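Long-range contact in probable M18 family aminopeptidase 1 (PDB 2GLF), which probably acts as a zinc-dependent aminopeptidase of the M18 family, removing residues from the amino ends of peptides, and is seen here with manganese bound: residues A[129-134]-A[228-233]. Sequence-based numbering, arbitrary orientation.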
ATOM      1  N   SER A 129      -5.408 -27.245 -21.531  1.00 12.93           N
ATOM      2  CA  SER A 129      -5.990 -27.316 -22.876  1.00 12.79           C
ATOM      3  C   SER A 129      -4.967 -27.733 -23.929  1.00 13.82           C
ATOM      4  O   SER A 129      -4.739 -27.038 -24.924  1.00 14.29           O
ATOM      5  CB  SER A 129      -6.630 -25.977 -23.263  1.00 16.82           C
ATOM      6  OG  SER A 129      -7.777 -25.709 -22.469  1.00 14.71           O
ATOM      7  N   ILE A 130      -4.368 -28.894 -23.695  1.00 23.58           N
ATOM      8  CA  ILE A 130      -3.359 -29.457 -24.576  1.00 23.35           C
ATOM      9  C   ILE A 130      -3.533 -30.973 -24.536  1.00 23.73           C
ATOM     10  O   ILE A 130      -3.693 -31.548 -23.462  1.00 24.06           O
ATOM     11  CB  ILE A 130      -1.949 -29.008 -24.085  1.00 17.94           C
ATOM     12  CG1 ILE A 130      -1.512 -27.789 -24.894  1.00 20.41           C
ATOM     13  CG2 ILE A 130      -0.933 -30.132 -24.160  1.00 15.21           C
ATOM     14  CD1 ILE A 130      -0.265 -27.097 -24.358  1.00 25.64           C
ATOM     15  N   PRO A 131      -3.541 -31.639 -25.707  1.00 13.26           N
ATOM     16  CA  PRO A 131      -3.705 -33.099 -25.718  1.00 12.63           C
ATOM     17  C   PRO A 131      -2.577 -33.815 -24.975  1.00 12.78           C
ATOM     18  O   PRO A 131      -1.401 -33.506 -25.170  1.00 12.75           O
ATOM     19  CB  PRO A 131      -3.744 -33.439 -27.214  1.00  9.96           C
ATOM     20  CG  PRO A 131      -2.921 -32.367 -27.831  1.00  9.96           C
ATOM     21  CD  PRO A 131      -3.364 -31.124 -27.077  1.00  9.96           C
ATOM     22  N   LEU A 132      -2.944 -34.765 -24.118  1.00  9.56           N
ATOM     23  CA  LEU A 132      -1.965 -35.517 -23.341  1.00  9.56           C
ATOM     24  C   LEU A 132      -2.007 -37.012 -23.621  1.00  9.56           C
ATOM     25  O   LEU A 132      -3.010 -37.541 -24.087  1.00  9.56           O
ATOM     26  CB  LEU A 132      -2.188 -35.325 -21.829  1.00  6.14           C
ATOM     27  CG  LEU A 132      -2.077 -34.007 -21.052  1.00  6.14           C
ATOM     28  CD1 LEU A 132      -0.979 -33.124 -21.627  1.00  6.14           C
ATOM     29  CD2 LEU A 132      -3.406 -33.314 -21.086  1.00  6.14           C
ATOM     30  N   GLU A 133      -0.900 -37.681 -23.305  1.00 11.32           N
ATOM     31  CA  GLU A 133      -0.751 -39.128 -23.448  1.00 12.46           C
ATOM     32  C   GLU A 133      -0.428 -39.721 -22.071  1.00 13.06           C
ATOM     33  O   GLU A 133       0.313 -39.123 -21.290  1.00 12.97           O
ATOM     34  CB  GLU A 133       0.406 -39.465 -24.385  1.00 30.56           C
ATOM     35  CG  GLU A 133       0.204 -39.103 -25.832  1.00 35.17           C
ATOM     36  CD  GLU A 133       1.402 -39.492 -26.683  1.00 40.85           C
ATOM     37  OE1 GLU A 133       1.833 -40.661 -26.601  1.00 42.57           O
ATOM     38  OE2 GLU A 133       1.911 -38.634 -27.436  1.00 43.88           O
ATOM     39  N   ILE A 134      -0.986 -40.886 -21.770  1.00 10.71           N
ATOM     40  CA  ILE A 134      -0.698 -41.555 -20.501  1.00 11.66           C
ATOM     41  C   ILE A 134       0.369 -42.616 -20.775  1.00 10.97           C
ATOM     42  O   ILE A 134       0.305 -43.311 -21.780  1.00 10.43           O
ATOM     43  CB  ILE A 134      -1.945 -42.255 -19.930  1.00 25.34           C
ATOM     44  CG1 ILE A 134      -2.862 -41.240 -19.269  1.00 25.91           C
ATOM     45  CG2 ILE A 134      -1.547 -43.286 -18.911  1.00 26.85           C
ATOM     46  CD1 ILE A 134      -4.144 -41.867 -18.759  1.00 31.34           C
ATOM     47  N   VAL A 228       2.103 -37.013 -20.440  1.00 10.66           N
ATOM     48  CA  VAL A 228       3.008 -36.329 -21.357  1.00 10.66           C
ATOM     49  C   VAL A 228       2.275 -35.769 -22.577  1.00 10.66           C
ATOM     50  O   VAL A 228       1.254 -36.311 -22.989  1.00 10.92           O
ATOM     51  CB  VAL A 228       4.108 -37.320 -21.807  1.00 24.86           C
ATOM     52  CG1 VAL A 228       4.286 -37.276 -23.324  1.00 26.27           C
ATOM     53  CG2 VAL A 228       5.408 -37.008 -21.072  1.00 25.79           C
ATOM     54  N   PRO A 229       2.792 -34.682 -23.176  1.00 15.46           N
ATOM     55  CA  PRO A 229       2.145 -34.084 -24.352  1.00 17.19           C
ATOM     56  C   PRO A 229       2.059 -35.010 -25.571  1.00 19.11           C
ATOM     57  O   PRO A 229       2.996 -35.744 -25.881  1.00 20.09           O
ATOM     58  CB  PRO A 229       2.983 -32.834 -24.614  1.00  8.15           C
ATOM     59  CG  PRO A 229       4.321 -33.218 -24.118  1.00  8.27           C
ATOM     60  CD  PRO A 229       4.014 -33.944 -22.824  1.00  8.01           C
ATOM     61  N   ALA A 230       0.916 -34.967 -26.252  1.00 19.47           N
ATOM     62  CA  ALA A 230       0.675 -35.801 -27.416  1.00 19.64           C
ATOM     63  C   ALA A 230       1.305 -35.219 -28.681  1.00 21.07           C
ATOM     64  O   ALA A 230       1.008 -35.663 -29.791  1.00 22.27           O
ATOM     65  CB  ALA A 230      -0.818 -35.986 -27.607  1.00  1.76           C
ATOM     66  N   PHE A 231       2.182 -34.232 -28.514  1.00 22.33           N
ATOM     67  CA  PHE A 231       2.856 -33.606 -29.652  1.00 23.82           C
ATOM     68  C   PHE A 231       3.998 -34.506 -30.113  1.00 23.79           C
ATOM     69  O   PHE A 231       4.770 -34.992 -29.288  1.00 23.63           O
ATOM     70  CB  PHE A 231       3.466 -32.265 -29.246  1.00 56.77           C
ATOM     71  CG  PHE A 231       2.535 -31.366 -28.488  1.00 60.02           C
ATOM     72  CD1 PHE A 231       3.035 -30.256 -27.813  1.00 60.84           C
ATOM     73  CD2 PHE A 231       1.169 -31.608 -28.454  1.00 61.87           C
ATOM     74  CE1 PHE A 231       2.192 -29.403 -27.121  1.00 61.31           C
ATOM     75  CE2 PHE A 231       0.317 -30.761 -27.762  1.00 62.74           C
ATOM     76  CZ  PHE A 231       0.830 -29.655 -27.094  1.00 63.08           C
ATOM     77  N   SER A 232       4.115 -34.722 -31.419  1.00 21.06           N
ATOM     78  CA  SER A 232       5.207 -35.540 -31.936  1.00 20.78           C
ATOM     79  C   SER A 232       6.327 -34.664 -32.496  1.00 19.86           C
ATOM     80  O   SER A 232       6.099 -33.522 -32.897  1.00 20.34           O
ATOM     81  CB  SER A 232       4.705 -36.499 -33.012  1.00 35.47           C
ATOM     82  OG  SER A 232       4.094 -37.630 -32.418  1.00 39.00           O
ATOM     83  N   PRO A 233       7.562 -35.184 -32.524  1.00 17.43           N
ATOM     84  CA  PRO A 233       8.662 -34.372 -33.053  1.00 17.00           C
ATOM     85  C   PRO A 233       8.368 -33.901 -34.479  1.00 16.96           C
ATOM     86  O   PRO A 233       7.872 -34.674 -35.297  1.00 15.98           O
ATOM     87  CB  PRO A 233       9.855 -35.325 -32.981  1.00  7.97           C
ATOM     88  CG  PRO A 233       9.508 -36.214 -31.811  1.00  7.97           C
ATOM     89  CD  PRO A 233       8.046 -36.491 -32.046  1.00  7.97           C
TER
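Glu133 and Val228 form an antiparallel, hydrogen-bonded pair where strands 132-139 and 223-229 run side by side in the six-stranded antiparallel sheet. Glu133 N donates to Val228 O (2.6 Å), and Val228 N returns a bond to Glu133 O (2.9 Å). Next comes the non-hydrogen-bonded pair of Leu132 and Pro229, and beyond it Ala230 N reaches Pro131 O at 2.9 Å. That donor stands above the carbonyl plane, 40° out of it, as the chain turns out of the strand.

Apolar contacts gather past this last bond. Pro131 CG lies at the edge of the Phe231 ring, in its plane, 3.6 Å from CE2, and Ile130 CG1 also meets that edge; Ile130 CG2 approaches CZ obliquely, at 3.5 Å. Pro229 CB sits over the centre of one ring face, while Phe231 of a second subunit meets the ring with its plane turned by about 20°. Pro131 CB also packs on Ala230 CB.

The Glu133 side chain, with CG anti to its carbonyl carbon (chi1 -68°) and extended from there, runs alongside Ala230; CG lies 3.7 Å from Ala230 CB. Its OE1 forms a salt bridge with Lys31 and accepts a hydrogen bond from His135. A glutamine at this position would probably leave Lys31 without its charge partner. Backbone pairing thus joins strands 132-139 and 223-229, while Ile130, Pro131 and Phe231 carry the apolar part of the contact on to Phe231 and Pro131 of the second subunit.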